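Local coordinates for xylose isomerase-like TIM barrel domain-containing protein (Thermus thermophilus, PDB 3AYV), which binds zinc ions at the mouth of its barrel and may act as a phosphodiester hydrolase or DNA-repair endonuclease, at residues P141-L146 against S170-P175; L186-T191 against R218-E223; H198-R203 against V224-E229. All blocks are in the same frame, centred on the assembly; numbering follows the deposited sequence.

Contact 1 of 3, residues P141-L146 against S170-P175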
ATOM      1  N   PRO A 141       1.096 -11.823  11.397  1.00 12.33           N
ATOM      2  CA  PRO A 141       2.178 -12.821  11.420  1.00 12.64           C
ATOM      3  C   PRO A 141       2.187 -13.785  10.216  1.00 12.94           C
ATOM      4  O   PRO A 141       3.258 -14.290   9.867  1.00 13.40           O
ATOM      5  CB  PRO A 141       1.996 -13.536  12.771  1.00 13.82           C
ATOM      6  CG  PRO A 141       0.617 -13.178  13.268  1.00 12.80           C
ATOM      7  CD  PRO A 141       0.261 -11.835  12.617  1.00 11.11           C
ATOM      8  N   HIS A 142       1.034 -13.993   9.567  1.00 12.74           N
ATOM      9  CA  HIS A 142       0.881 -14.989   8.505  1.00 13.88           C
ATOM     10  C   HIS A 142      -0.303 -14.568   7.625  1.00 13.35           C
ATOM     11  O   HIS A 142      -1.271 -13.970   8.127  1.00 13.84           O
ATOM     12  CB  HIS A 142       0.620 -16.392   9.129  1.00 15.17           C
ATOM     13  CG  HIS A 142       0.592 -17.516   8.136  1.00 16.15           C
ATOM     14  ND1 HIS A 142      -0.497 -17.786   7.327  1.00 15.82           N
ATOM     15  CD2 HIS A 142       1.528 -18.451   7.827  1.00 18.84           C
ATOM     16  CE1 HIS A 142      -0.222 -18.816   6.544  1.00 16.72           C
ATOM     17  NE2 HIS A 142       0.999 -19.245   6.834  1.00 19.07           N
ATOM     18  N   PRO A 143      -0.226 -14.849   6.308  1.00 13.22           N
ATOM     19  CA  PRO A 143      -1.244 -14.422   5.345  1.00 13.04           C
ATOM     20  C   PRO A 143      -2.628 -15.019   5.622  1.00 13.80           C
ATOM     21  O   PRO A 143      -3.638 -14.478   5.147  1.00 12.76           O
ATOM     22  CB  PRO A 143      -0.688 -14.892   3.985  1.00 13.46           C
ATOM     23  CG  PRO A 143       0.360 -15.916   4.322  1.00 14.16           C
ATOM     24  CD  PRO A 143       0.929 -15.476   5.638  1.00 13.33           C
ATOM     25  N   GLU A 144      -2.682 -16.104   6.403  1.00 14.77           N
ATOM     26  CA  GLU A 144      -3.978 -16.704   6.786  1.00 15.40           C
ATOM     27  C   GLU A 144      -4.913 -15.726   7.505  1.00 15.83           C
ATOM     28  O   GLU A 144      -6.122 -15.932   7.479  1.00 16.63           O
ATOM     29  CB  GLU A 144      -3.780 -17.952   7.647  1.00 16.48           C
ATOM     30  CG  GLU A 144      -3.333 -17.568   9.049  1.00 17.31           C
ATOM     31  CD  GLU A 144      -2.979 -18.727   9.942  1.00 23.93           C
ATOM     32  OE1 GLU A 144      -3.133 -19.895   9.509  1.00 23.12           O
ATOM     33  OE2 GLU A 144      -2.539 -18.455  11.094  1.00 23.99           O
ATOM     34  N   ALA A 145      -4.377 -14.682   8.159  1.00 14.19           N
ATOM     35  CA  ALA A 145      -5.248 -13.729   8.829  1.00 14.42           C
ATOM     36  C   ALA A 145      -5.853 -12.712   7.855  1.00 14.07           C
ATOM     37  O   ALA A 145      -6.830 -12.041   8.187  1.00 14.35           O
ATOM     38  CB  ALA A 145      -4.514 -13.015   9.938  1.00 14.20           C
ATOM     39  N   LEU A 146      -5.264 -12.606   6.664  1.00 11.91           N
ATOM     40  CA  LEU A 146      -5.798 -11.701   5.635  1.00 12.46           C
ATOM     41  C   LEU A 146      -6.747 -12.437   4.691  1.00 11.30           C
ATOM     42  O   LEU A 146      -7.688 -11.848   4.156  1.00 11.26           O
ATOM     43  CB  LEU A 146      -4.656 -11.064   4.818  1.00 11.39           C
ATOM     44  CG  LEU A 146      -3.788 -10.127   5.681  1.00 13.58           C
ATOM     45  CD1 LEU A 146      -2.735  -9.497   4.789  1.00 15.53           C
ATOM     46  CD2 LEU A 146      -4.626  -9.050   6.481  1.00 12.98           C
ATOM     47  N   SER A 170       6.543  -9.912  10.335  1.00 14.55           N
ATOM     48  CA  SER A 170       5.676 -11.105  10.405  1.00 15.22           C
ATOM     49  C   SER A 170       6.488 -12.312  10.903  1.00 15.86           C
ATOM     50  O   SER A 170       7.702 -12.191  11.117  1.00 15.88           O
ATOM     51  CB  SER A 170       5.046 -11.406   9.025  1.00 14.38           C
ATOM     52  OG  SER A 170       5.860 -12.290   8.247  1.00 14.90           O
ATOM     53  N   ARG A 171       5.829 -13.458  11.070  1.00 15.82           N
ATOM     54  CA  ARG A 171       6.513 -14.729  11.360  1.00 17.08           C
ATOM     55  C   ARG A 171       6.625 -15.595  10.111  1.00 16.60           C
ATOM     56  O   ARG A 171       6.953 -16.790  10.191  1.00 17.00           O
ATOM     57  CB  ARG A 171       5.750 -15.520  12.447  1.00 18.71           C
ATOM     58  CG  ARG A 171       5.204 -14.658  13.558  1.00 21.86           C
ATOM     59  CD  ARG A 171       6.273 -14.274  14.573  1.00 27.23           C
ATOM     60  NE  ARG A 171       5.798 -13.158  15.402  1.00 30.41           N
ATOM     61  CZ  ARG A 171       6.581 -12.292  16.039  1.00 31.73           C
ATOM     62  NH1 ARG A 171       7.918 -12.401  15.965  1.00 31.72           N
ATOM     63  NH2 ARG A 171       6.027 -11.298  16.727  1.00 29.06           N
ATOM     64  N   THR A 172       6.367 -14.993   8.949  1.00 15.24           N
ATOM     65  CA  THR A 172       6.374 -15.689   7.682  1.00 15.17           C
ATOM     66  C   THR A 172       7.261 -14.890   6.695  1.00 15.58           C
ATOM     67  O   THR A 172       6.768 -14.191   5.811  1.00 14.50           O
ATOM     68  CB  THR A 172       4.930 -15.876   7.142  1.00 14.98           C
ATOM     69  OG1 THR A 172       4.075 -16.358   8.195  1.00 14.72           O
ATOM     70  CG2 THR A 172       4.891 -16.874   5.974  1.00 14.39           C
ATOM     71  N   PRO A 173       8.592 -14.993   6.858  1.00 16.66           N
ATOM     72  CA  PRO A 173       9.436 -14.080   6.087  1.00 16.85           C
ATOM     73  C   PRO A 173       9.498 -14.423   4.610  1.00 17.15           C
ATOM     74  O   PRO A 173       9.797 -13.548   3.800  1.00 17.12           O
ATOM     75  CB  PRO A 173      10.822 -14.235   6.743  1.00 16.64           C
ATOM     76  CG  PRO A 173      10.793 -15.628   7.363  1.00 17.51           C
ATOM     77  CD  PRO A 173       9.367 -15.702   7.902  1.00 17.29           C
ATOM     78  N   ASP A 174       9.237 -15.679   4.263  1.00 18.01           N
ATOM     79  CA  ASP A 174       9.261 -16.091   2.859  1.00 19.74           C
ATOM     80  C   ASP A 174       8.088 -15.461   2.107  1.00 18.98           C
ATOM     81  O   ASP A 174       6.966 -15.434   2.621  1.00 19.33           O
ATOM     82  CB  ASP A 174       9.174 -17.610   2.734  1.00 20.56           C
ATOM     83  CG  ASP A 174      10.373 -18.336   3.357  1.00 25.99           C
ATOM     84  OD1 ASP A 174      11.427 -17.704   3.596  1.00 31.26           O
ATOM     85  OD2 ASP A 174      10.255 -19.560   3.593  1.00 32.95           O
ATOM     86  N   PRO A 175       8.334 -14.981   0.874  1.00 19.13           N
ATOM     87  CA  PRO A 175       7.283 -14.322   0.107  1.00 18.62           C
ATOM     88  C   PRO A 175       6.191 -15.278  -0.367  1.00 18.17           C
ATOM     89  O   PRO A 175       5.060 -14.838  -0.561  1.00 17.48           O
ATOM     90  CB  PRO A 175       8.019 -13.740  -1.108  1.00 19.27           C
ATOM     91  CG  PRO A 175       9.456 -13.831  -0.803  1.00 20.35           C
ATOM     92  CD  PRO A 175       9.634 -14.951   0.179  1.00 19.37           C
TER
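Two loops of the TIM barrel meet where the carbonyl of P141 receives two donors from 170-175; one loop follows strand 132-136, the other follows helix 163-169. T172 OG1 donates to P141 O at 2.8 Å and R171 N at 3.0 Å, both in the carbonyl plane and on its lone pairs. T172 can be followed outward: CB lies 3.6 Å from P141 O, OG1 branches to that oxygen and also lies 3.3 Å from CD2 of H142, and CG2 comes loosely, at 4.2 Å, to the same CD2 of H142. Chi1 of -47° sets OG1 beside its own backbone N, on the side facing P141. CB of P141 packs on CG of R171 at 3.5 Å. H142 is fixed from within its own loop, ND1 accepting from N of E144 while CD of P143 covers one ring face. Without the imidazole, as with an alanine here, N of E144 is likely to lose its acceptor and a gap to open beside OG1 and CG2 of T172. P177 and W178 of helix 176-179 touch P143. S170 OG bonds to O of A166 in helix 163-169 and closes an ST turn, in which T172 N donates to S170 OG at 2.8 Å.

Contact 2 of 3, residues L186-T191 against R218-E223. With ZN (zinc ion), chain F.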
ATOM      1  N   LEU A 186       2.010  -4.357  -5.902  1.00 14.99           N
ATOM      2  CA  LEU A 186       3.193  -4.701  -5.118  1.00 16.24           C
ATOM      3  C   LEU A 186       3.889  -3.467  -4.623  1.00 17.16           C
ATOM      4  O   LEU A 186       4.063  -2.495  -5.372  1.00 18.20           O
ATOM      5  CB  LEU A 186       4.164  -5.601  -5.899  1.00 17.52           C
ATOM      6  CG  LEU A 186       3.606  -7.027  -5.946  1.00 19.76           C
ATOM      7  CD1 LEU A 186       2.896  -7.259  -7.269  1.00 21.22           C
ATOM      8  CD2 LEU A 186       4.664  -8.105  -5.636  1.00 22.63           C
ATOM      9  N   HIS A 187       4.235  -3.493  -3.338  1.00 16.50           N
ATOM     10  CA  HIS A 187       5.051  -2.450  -2.737  1.00 15.60           C
ATOM     11  C   HIS A 187       6.473  -2.962  -2.696  1.00 14.91           C
ATOM     12  O   HIS A 187       6.762  -3.961  -2.035  1.00 15.62           O
ATOM     13  CB  HIS A 187       4.537  -2.119  -1.338  1.00 15.70           C
ATOM     14  CG  HIS A 187       3.422  -1.123  -1.332  1.00 15.57           C
ATOM     15  ND1 HIS A 187       2.907  -0.596  -0.170  1.00 15.71           N
ATOM     16  CD2 HIS A 187       2.742  -0.530  -2.345  1.00 15.69           C
ATOM     17  CE1 HIS A 187       1.928   0.246  -0.460  1.00 17.97           C
ATOM     18  NE2 HIS A 187       1.817   0.315  -1.774  1.00 17.05           N
ATOM     19  N   LEU A 188       7.353  -2.285  -3.428  1.00 14.11           N
ATOM     20  CA  LEU A 188       8.715  -2.774  -3.642  1.00 13.63           C
ATOM     21  C   LEU A 188       9.767  -1.921  -2.975  1.00 12.91           C
ATOM     22  O   LEU A 188       9.739  -0.698  -3.080  1.00 13.21           O
ATOM     23  CB  LEU A 188       9.026  -2.827  -5.131  1.00 13.68           C
ATOM     24  CG  LEU A 188       8.131  -3.749  -5.980  1.00 14.20           C
ATOM     25  CD1 LEU A 188       8.637  -3.604  -7.421  1.00 14.08           C
ATOM     26  CD2 LEU A 188       8.261  -5.177  -5.519  1.00 14.49           C
ATOM     27  N   ASN A 189      10.675  -2.594  -2.282  1.00 13.52           N
ATOM     28  CA  ASN A 189      11.891  -1.990  -1.745  1.00 13.56           C
ATOM     29  C   ASN A 189      12.736  -3.120  -1.186  1.00 14.35           C
ATOM     30  O   ASN A 189      12.356  -4.281  -1.355  1.00 13.79           O
ATOM     31  CB  ASN A 189      11.577  -0.892  -0.701  1.00 13.79           C
ATOM     32  CG  ASN A 189      10.740  -1.394   0.468  1.00 12.30           C
ATOM     33  OD1 ASN A 189      10.900  -2.528   0.926  1.00 12.56           O
ATOM     34  ND2 ASN A 189       9.833  -0.541   0.955  1.00 11.54           N
ATOM     35  N   ASP A 190      13.871  -2.797  -0.552  1.00 13.88           N
ATOM     36  CA  ASP A 190      14.661  -3.814   0.114  1.00 14.30           C
ATOM     37  C   ASP A 190      14.980  -3.424   1.563  1.00 14.72           C
ATOM     38  O   ASP A 190      14.825  -2.269   1.967  1.00 14.32           O
ATOM     39  CB  ASP A 190      15.939  -4.148  -0.677  1.00 14.98           C
ATOM     40  CG  ASP A 190      16.271  -5.635  -0.648  1.00 15.82           C
ATOM     41  OD1 ASP A 190      15.771  -6.358   0.245  1.00 15.53           O
ATOM     42  OD2 ASP A 190      17.099  -6.090  -1.476  1.00 18.63           O
ATOM     43  N   THR A 191      15.406  -4.417   2.318  1.00 15.15           N
ATOM     44  CA  THR A 191      15.626  -4.287   3.745  1.00 16.02           C
ATOM     45  C   THR A 191      16.846  -5.134   4.101  1.00 16.51           C
ATOM     46  O   THR A 191      17.178  -6.093   3.393  1.00 16.60           O
ATOM     47  CB  THR A 191      14.399  -4.785   4.547  1.00 15.03           C
ATOM     48  OG1 THR A 191      14.764  -4.907   5.933  1.00 17.10           O
ATOM     49  CG2 THR A 191      13.899  -6.156   4.035  1.00 15.35           C
ATOM     50  N   ARG A 218       2.038  -6.515 -13.155  1.00 24.04           N
ATOM     51  CA  ARG A 218       1.200  -5.891 -12.124  1.00 23.23           C
ATOM     52  C   ARG A 218       1.699  -4.487 -11.793  1.00 21.90           C
ATOM     53  O   ARG A 218       2.844  -4.126 -12.102  1.00 21.38           O
ATOM     54  CB  ARG A 218       1.234  -6.725 -10.835  1.00 23.76           C
ATOM     55  CG  ARG A 218       0.119  -7.765 -10.670  1.00 27.25           C
ATOM     56  CD  ARG A 218       0.318  -8.983 -11.527  1.00 31.31           C
ATOM     57  NE  ARG A 218      -0.241 -10.187 -10.911  1.00 32.53           N
ATOM     58  CZ  ARG A 218       0.104 -11.421 -11.250  1.00 34.84           C
ATOM     59  NH1 ARG A 218       1.000 -11.621 -12.219  1.00 36.22           N
ATOM     60  NH2 ARG A 218      -0.447 -12.460 -10.634  1.00 34.75           N
ATOM     61  N   THR A 219       0.848  -3.696 -11.153  1.00 19.92           N
ATOM     62  CA  THR A 219       1.256  -2.372 -10.719  1.00 18.79           C
ATOM     63  C   THR A 219       2.295  -2.546  -9.616  1.00 18.54           C
ATOM     64  O   THR A 219       2.095  -3.340  -8.687  1.00 17.63           O
ATOM     65  CB  THR A 219       0.076  -1.525 -10.254  1.00 19.11           C
ATOM     66  OG1 THR A 219      -0.864  -1.399 -11.335  1.00 19.35           O
ATOM     67  CG2 THR A 219       0.547  -0.125  -9.847  1.00 17.93           C
ATOM     68  N   MET A 220       3.412  -1.828  -9.763  1.00 17.29           N
ATOM     69  CA  MET A 220       4.509  -1.872  -8.815  1.00 17.49           C
ATOM     70  C   MET A 220       4.810  -0.469  -8.313  1.00 16.90           C
ATOM     71  O   MET A 220       4.929   0.475  -9.107  1.00 17.69           O
ATOM     72  CB  MET A 220       5.728  -2.504  -9.461  1.00 17.58           C
ATOM     73  CG  MET A 220       5.587  -4.007  -9.654  1.00 19.26           C
ATOM     74  SD  MET A 220       6.882  -4.608 -10.723  1.00 20.91           S
ATOM     75  CE  MET A 220       6.433  -3.783 -12.262  1.00 21.89           C
ATOM     76  N   VAL A 221       4.893  -0.329  -6.988  1.00 15.13           N
ATOM     77  CA  VAL A 221       5.112   0.958  -6.368  1.00 14.57           C
ATOM     78  C   VAL A 221       6.485   0.904  -5.705  1.00 14.31           C
ATOM     79  O   VAL A 221       6.754   0.022  -4.902  1.00 14.02           O
ATOM     80  CB  VAL A 221       4.062   1.277  -5.260  1.00 14.68           C
ATOM     81  CG1 VAL A 221       4.402   2.636  -4.604  1.00 13.48           C
ATOM     82  CG2 VAL A 221       2.666   1.329  -5.847  1.00 14.60           C
ATOM     83  N   LEU A 222       7.356   1.820  -6.078  1.00 14.87           N
ATOM     84  CA  LEU A 222       8.660   1.911  -5.448  1.00 15.82           C
ATOM     85  C   LEU A 222       8.507   2.714  -4.161  1.00 15.70           C
ATOM     86  O   LEU A 222       8.350   3.932  -4.176  1.00 15.31           O
ATOM     87  CB  LEU A 222       9.686   2.559  -6.388  1.00 15.79           C
ATOM     88  CG  LEU A 222       9.867   1.800  -7.708  1.00 17.18           C
ATOM     89  CD1 LEU A 222      10.852   2.554  -8.602  1.00 17.70           C
ATOM     90  CD2 LEU A 222      10.367   0.376  -7.442  1.00 17.01           C
ATOM     91  N   GLU A 223       8.534   1.996  -3.048  1.00 16.95           N
ATOM     92  CA  GLU A 223       8.418   2.583  -1.731  1.00 17.96           C
ATOM     93  C   GLU A 223       9.829   2.759  -1.197  1.00 18.45           C
ATOM     94  O   GLU A 223      10.281   2.032  -0.317  1.00 17.25           O
ATOM     95  CB  GLU A 223       7.605   1.651  -0.867  1.00 19.14           C
ATOM     96  CG  GLU A 223       6.147   1.794  -1.246  1.00 22.93           C
ATOM     97  CD  GLU A 223       5.283   1.696  -0.081  1.00 28.90           C
ATOM     98  OE1 GLU A 223       4.387   2.575   0.104  1.00 30.12           O
ATOM     99  OE2 GLU A 223       5.520   0.709   0.646  1.00 31.01           O
TER
HETATM  100 ZN    ZN F 256       4.214  -0.973   1.831  1.00 71.78          ZN
HETATM  101  O   HOH W   1       3.366   1.365   2.281  1.00 27.13           O
HETATM  102  O   HOH W   2       5.790   0.346   3.110  1.00 20.80           O
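The imidazole of H187 carries the carboxylate of E223 over one face: CD stands 3.3 Å above the ring plane, offset toward the rim, with the two planes 34° apart. CG of E223 makes a CH-pi contact with the same ring, and CB of V221 lies obliquely 3.7 Å from CD2 of H187. Both groups bind one zinc ion, through H187 ND1 and E223 OE2, each 2.4 Å from the metal; the sphere is completed by two waters, E136 and D162. With chi1 at -85° the imidazole stands beside its own backbone N, ND1 turned to the zinc, while NE2 bonds to E27, a second-shell carboxylate that fixes the ring's rotation. The amide of N189 meets the backbone of E223, ND2 donating to its O at 2.9 Å nearly in the amide plane. The backbones of the two strands pair in a parallel ladder: L186 N to T219 O, V221 N to L186 O, L188 N to V221 O and E223 N to L188 O. On the face away from the metal, CD1 of L188 lies 3.7 Å from CB of M220. These are the last two strands of the barrel, with strand 158-162 beside H187, strand 3-8 beside V221, and L235 of helix 229-240 against L188 and L222.

Contact 3 of 3, residues H198-R203 against V224-E229; sequences HWNLGR and VREDPE. With ZN (zinc ion), chain G.
R225 lays its guanidinium flat on the imidazole of H198, planes 13° apart and centres 3.9 Å apart, with NH1 over one face toward the rim. The R225 chain bends at chi3 (-85°), bringing the guanidinium over the ring. H198 NE2 is left for a zinc ion at 2.4 Å, which D196, H165 and three waters complete. The backbones join where R225 N donates to H198 O at 3.0 Å. In this TIM barrel the two segments are loops at the C-terminal ends of the last two strands, the side on which the zinc ions sit. Chi1 of E226 is 42°, placing CG between its backbone N and carbonyl carbon, and the extended chain beyond carries the carboxylate to the N200-R203 type II turn. There OE2 accepts from N200 N at 2.9 Å on its anti lone pair, and from R203 NH1 at 3.1 Å on its syn lone pair; OE1 adds a weak bond in this salt bridge. R203, bent at chi3, presents its guanidinium edge to E226 and one face to W199, whose ring has NH2 of R203 3.7 Å above its centre.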
ATOM      1  N   HIS A 198      13.219   0.644   3.405  1.00 14.67           N
ATOM      2  CA  HIS A 198      12.802   1.345   2.188  1.00 15.62           C
ATOM      3  C   HIS A 198      14.013   1.662   1.294  1.00 15.54           C
ATOM      4  O   HIS A 198      14.103   2.746   0.725  1.00 15.50           O
ATOM      5  CB  HIS A 198      11.963   2.604   2.511  1.00 16.40           C
ATOM      6  CG  HIS A 198      10.583   2.292   3.001  1.00 17.33           C
ATOM      7  ND1 HIS A 198       9.467   2.980   2.576  1.00 20.97           N
ATOM      8  CD2 HIS A 198      10.132   1.321   3.834  1.00 19.78           C
ATOM      9  CE1 HIS A 198       8.391   2.470   3.150  1.00 21.85           C
ATOM     10  NE2 HIS A 198       8.769   1.472   3.927  1.00 19.20           N
ATOM     11  N   TRP A 199      14.934   0.706   1.199  1.00 15.27           N
ATOM     12  CA  TRP A 199      16.091   0.859   0.320  1.00 16.17           C
ATOM     13  C   TRP A 199      15.708   0.464  -1.102  1.00 16.62           C
ATOM     14  O   TRP A 199      14.704  -0.229  -1.317  1.00 15.74           O
ATOM     15  CB  TRP A 199      17.225  -0.045   0.763  1.00 16.50           C
ATOM     16  CG  TRP A 199      17.943   0.342   2.043  1.00 18.09           C
ATOM     17  CD1 TRP A 199      17.980   1.576   2.652  1.00 20.19           C
ATOM     18  CD2 TRP A 199      18.783  -0.516   2.820  1.00 17.63           C
ATOM     19  NE1 TRP A 199      18.784   1.518   3.779  1.00 17.13           N
ATOM     20  CE2 TRP A 199      19.285   0.246   3.902  1.00 18.95           C
ATOM     21  CE3 TRP A 199      19.151  -1.865   2.718  1.00 20.02           C
ATOM     22  CZ2 TRP A 199      20.148  -0.303   4.866  1.00 18.26           C
ATOM     23  CZ3 TRP A 199      19.999  -2.413   3.686  1.00 19.26           C
ATOM     24  CH2 TRP A 199      20.483  -1.631   4.740  1.00 19.53           C
ATOM     25  N   ASN A 200      16.514   0.900  -2.066  1.00 16.29           N
ATOM     26  CA  ASN A 200      16.402   0.408  -3.448  1.00 17.30           C
ATOM     27  C   ASN A 200      16.507  -1.104  -3.591  1.00 16.45           C
ATOM     28  O   ASN A 200      17.214  -1.774  -2.833  1.00 16.43           O
ATOM     29  CB  ASN A 200      17.502   1.045  -4.323  1.00 17.76           C
ATOM     30  CG  ASN A 200      17.137   2.436  -4.786  1.00 18.34           C
ATOM     31  OD1 ASN A 200      17.871   3.397  -4.557  1.00 24.80           O
ATOM     32  ND2 ASN A 200      16.011   2.555  -5.440  1.00 17.12           N
ATOM     33  N   LEU A 201      15.809  -1.640  -4.588  1.00 17.13           N
ATOM     34  CA  LEU A 201      15.934  -3.059  -4.945  1.00 17.12           C
ATOM     35  C   LEU A 201      17.409  -3.357  -5.187  1.00 18.11           C
ATOM     36  O   LEU A 201      18.110  -2.509  -5.728  1.00 18.24           O
ATOM     37  CB  LEU A 201      15.134  -3.345  -6.215  1.00 16.52           C
ATOM     38  CG  LEU A 201      13.635  -3.032  -6.151  1.00 16.89           C
ATOM     39  CD1 LEU A 201      12.943  -3.442  -7.478  1.00 18.75           C
ATOM     40  CD2 LEU A 201      13.012  -3.749  -4.940  1.00 15.18           C
ATOM     41  N   GLY A 202      17.869  -4.519  -4.746  1.00 18.79           N
ATOM     42  CA  GLY A 202      19.270  -4.932  -4.931  1.00 21.65           C
ATOM     43  C   GLY A 202      20.161  -4.609  -3.734  1.00 22.65           C
ATOM     44  O   GLY A 202      21.279  -5.125  -3.641  1.00 24.25           O
ATOM     45  N   ARG A 203      19.665  -3.796  -2.801  1.00 22.67           N
ATOM     46  CA  ARG A 203      20.491  -3.296  -1.688  1.00 22.81           C
ATOM     47  C   ARG A 203      20.419  -4.152  -0.421  1.00 22.12           C
ATOM     48  O   ARG A 203      21.221  -3.969   0.500  1.00 22.34           O
ATOM     49  CB  ARG A 203      20.154  -1.839  -1.356  1.00 23.71           C
ATOM     50  CG  ARG A 203      20.550  -0.800  -2.426  1.00 27.73           C
ATOM     51  CD  ARG A 203      20.889   0.563  -1.771  1.00 33.43           C
ATOM     52  NE  ARG A 203      21.609   0.327  -0.526  1.00 38.16           N
ATOM     53  CZ  ARG A 203      21.554   1.065   0.583  1.00 36.80           C
ATOM     54  NH1 ARG A 203      20.819   2.163   0.668  1.00 38.65           N
ATOM     55  NH2 ARG A 203      22.257   0.678   1.625  1.00 34.99           N
ATOM     56  N   VAL A 224      10.529   3.711  -1.802  1.00 19.29           N
ATOM     57  CA  VAL A 224      11.965   3.865  -1.634  1.00 20.47           C
ATOM     58  C   VAL A 224      12.253   5.282  -1.184  1.00 21.83           C
ATOM     59  O   VAL A 224      11.738   6.250  -1.766  1.00 21.33           O
ATOM     60  CB  VAL A 224      12.708   3.527  -2.965  1.00 21.10           C
ATOM     61  CG1 VAL A 224      14.179   3.894  -2.905  1.00 22.18           C
ATOM     62  CG2 VAL A 224      12.581   2.033  -3.282  1.00 19.70           C
ATOM     63  N   ARG A 225      13.085   5.414  -0.154  1.00 23.27           N
ATOM     64  CA  ARG A 225      13.318   6.722   0.429  1.00 26.25           C
ATOM     65  C   ARG A 225      14.490   7.465  -0.184  1.00 27.44           C
ATOM     66  O   ARG A 225      14.623   8.676  -0.012  1.00 29.67           O
ATOM     67  CB  ARG A 225      13.344   6.645   1.961  1.00 26.59           C
ATOM     68  CG  ARG A 225      11.908   6.512   2.503  1.00 30.60           C
ATOM     69  CD  ARG A 225      11.774   6.902   3.975  1.00 36.17           C
ATOM     70  NE  ARG A 225      12.093   5.787   4.863  1.00 40.25           N
ATOM     71  CZ  ARG A 225      11.195   4.932   5.363  1.00 42.85           C
ATOM     72  NH1 ARG A 225       9.899   5.056   5.079  1.00 43.44           N
ATOM     73  NH2 ARG A 225      11.600   3.948   6.161  1.00 43.60           N
ATOM     74  N   GLU A 226      15.303   6.749  -0.954  1.00 27.94           N
ATOM     75  CA  GLU A 226      16.435   7.345  -1.670  1.00 28.51           C
ATOM     76  C   GLU A 226      16.032   7.518  -3.136  1.00 28.27           C
ATOM     77  O   GLU A 226      14.925   7.129  -3.513  1.00 28.48           O
ATOM     78  CB  GLU A 226      17.667   6.441  -1.533  1.00 29.01           C
ATOM     79  CG  GLU A 226      17.410   4.908  -1.676  1.00 30.23           C
ATOM     80  CD  GLU A 226      18.549   4.028  -1.109  1.00 31.80           C
ATOM     81  OE1 GLU A 226      19.453   4.578  -0.436  1.00 35.46           O
ATOM     82  OE2 GLU A 226      18.556   2.791  -1.319  1.00 25.46           O
ATOM     83  N   ASP A 227      16.917   8.074  -3.972  1.00 27.24           N
ATOM     84  CA  ASP A 227      16.622   8.149  -5.393  1.00 26.88           C
ATOM     85  C   ASP A 227      16.238   6.785  -5.955  1.00 25.56           C
ATOM     86  O   ASP A 227      16.986   5.834  -5.809  1.00 25.97           O
ATOM     87  CB  ASP A 227      17.806   8.670  -6.206  1.00 27.40           C
ATOM     88  CG  ASP A 227      17.398   8.978  -7.633  1.00 30.16           C
ATOM     89  OD1 ASP A 227      16.842  10.084  -7.875  1.00 33.46           O
ATOM     90  OD2 ASP A 227      17.566   8.089  -8.495  1.00 28.81           O
ATOM     91  N   PRO A 228      15.088   6.700  -6.636  1.00 25.34           N
ATOM     92  CA  PRO A 228      14.591   5.396  -7.078  1.00 24.92           C
ATOM     93  C   PRO A 228      15.180   4.860  -8.381  1.00 24.79           C
ATOM     94  O   PRO A 228      14.824   3.750  -8.791  1.00 24.78           O
ATOM     95  CB  PRO A 228      13.086   5.638  -7.239  1.00 25.00           C
ATOM     96  CG  PRO A 228      12.971   7.102  -7.601  1.00 25.58           C
ATOM     97  CD  PRO A 228      14.181   7.803  -7.011  1.00 24.60           C
ATOM     98  N   GLU A 229      16.083   5.596  -9.033  1.00 24.53           N
ATOM     99  CA  GLU A 229      16.583   5.088 -10.320  1.00 24.54           C
ATOM    100  C   GLU A 229      17.143   3.673 -10.246  1.00 23.66           C
ATOM    101  O   GLU A 229      16.852   2.857 -11.127  1.00 24.01           O
ATOM    102  CB  GLU A 229      17.597   6.012 -10.998  1.00 25.10           C
ATOM    103  CG  GLU A 229      17.768   5.626 -12.464  1.00 28.16           C
ATOM    104  CD  GLU A 229      18.812   6.420 -13.177  1.00 34.57           C
ATOM    105  OE1 GLU A 229      18.881   7.644 -12.965  1.00 36.07           O
ATOM    106  OE2 GLU A 229      19.560   5.803 -13.967  1.00 38.94           O
TER
HETATM  107 ZN    ZN G 257       7.163  -0.030   4.762  1.00 62.83          ZN
HETATM  108  O   HOH W   2       5.790   0.346   3.110  1.00 20.80           O
HETATM  109  O   HOH W   3       8.226  -1.478   3.193  1.00 15.40           O
HETATM  110  O   HOH W   4       6.207   1.369   6.141  1.00 22.25           O

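How the contacts relate
Contacts 2 and 3 are neighbours, their centres about 10 Å apart, and their segments alternate along the chain: 218-223 runs straight on into 224-229. They touch, D190 N lying 2.8 Å from W199 O, probably a hydrogen bond, and CD2 of H198 packing 3.4 Å from ND2 of N189. Water 2 is a ligand of both zinc ions, that of H187 and E223 and that of H198, and so joins the contacts within one multinuclear site. Contact 1 stands apart, its centre about 17 Å from that of contact 2 and about 24 Å from that of contact 3. S170 follows helix 163-169, which carries the zinc ligand H165, their side chains about 7 Å apart.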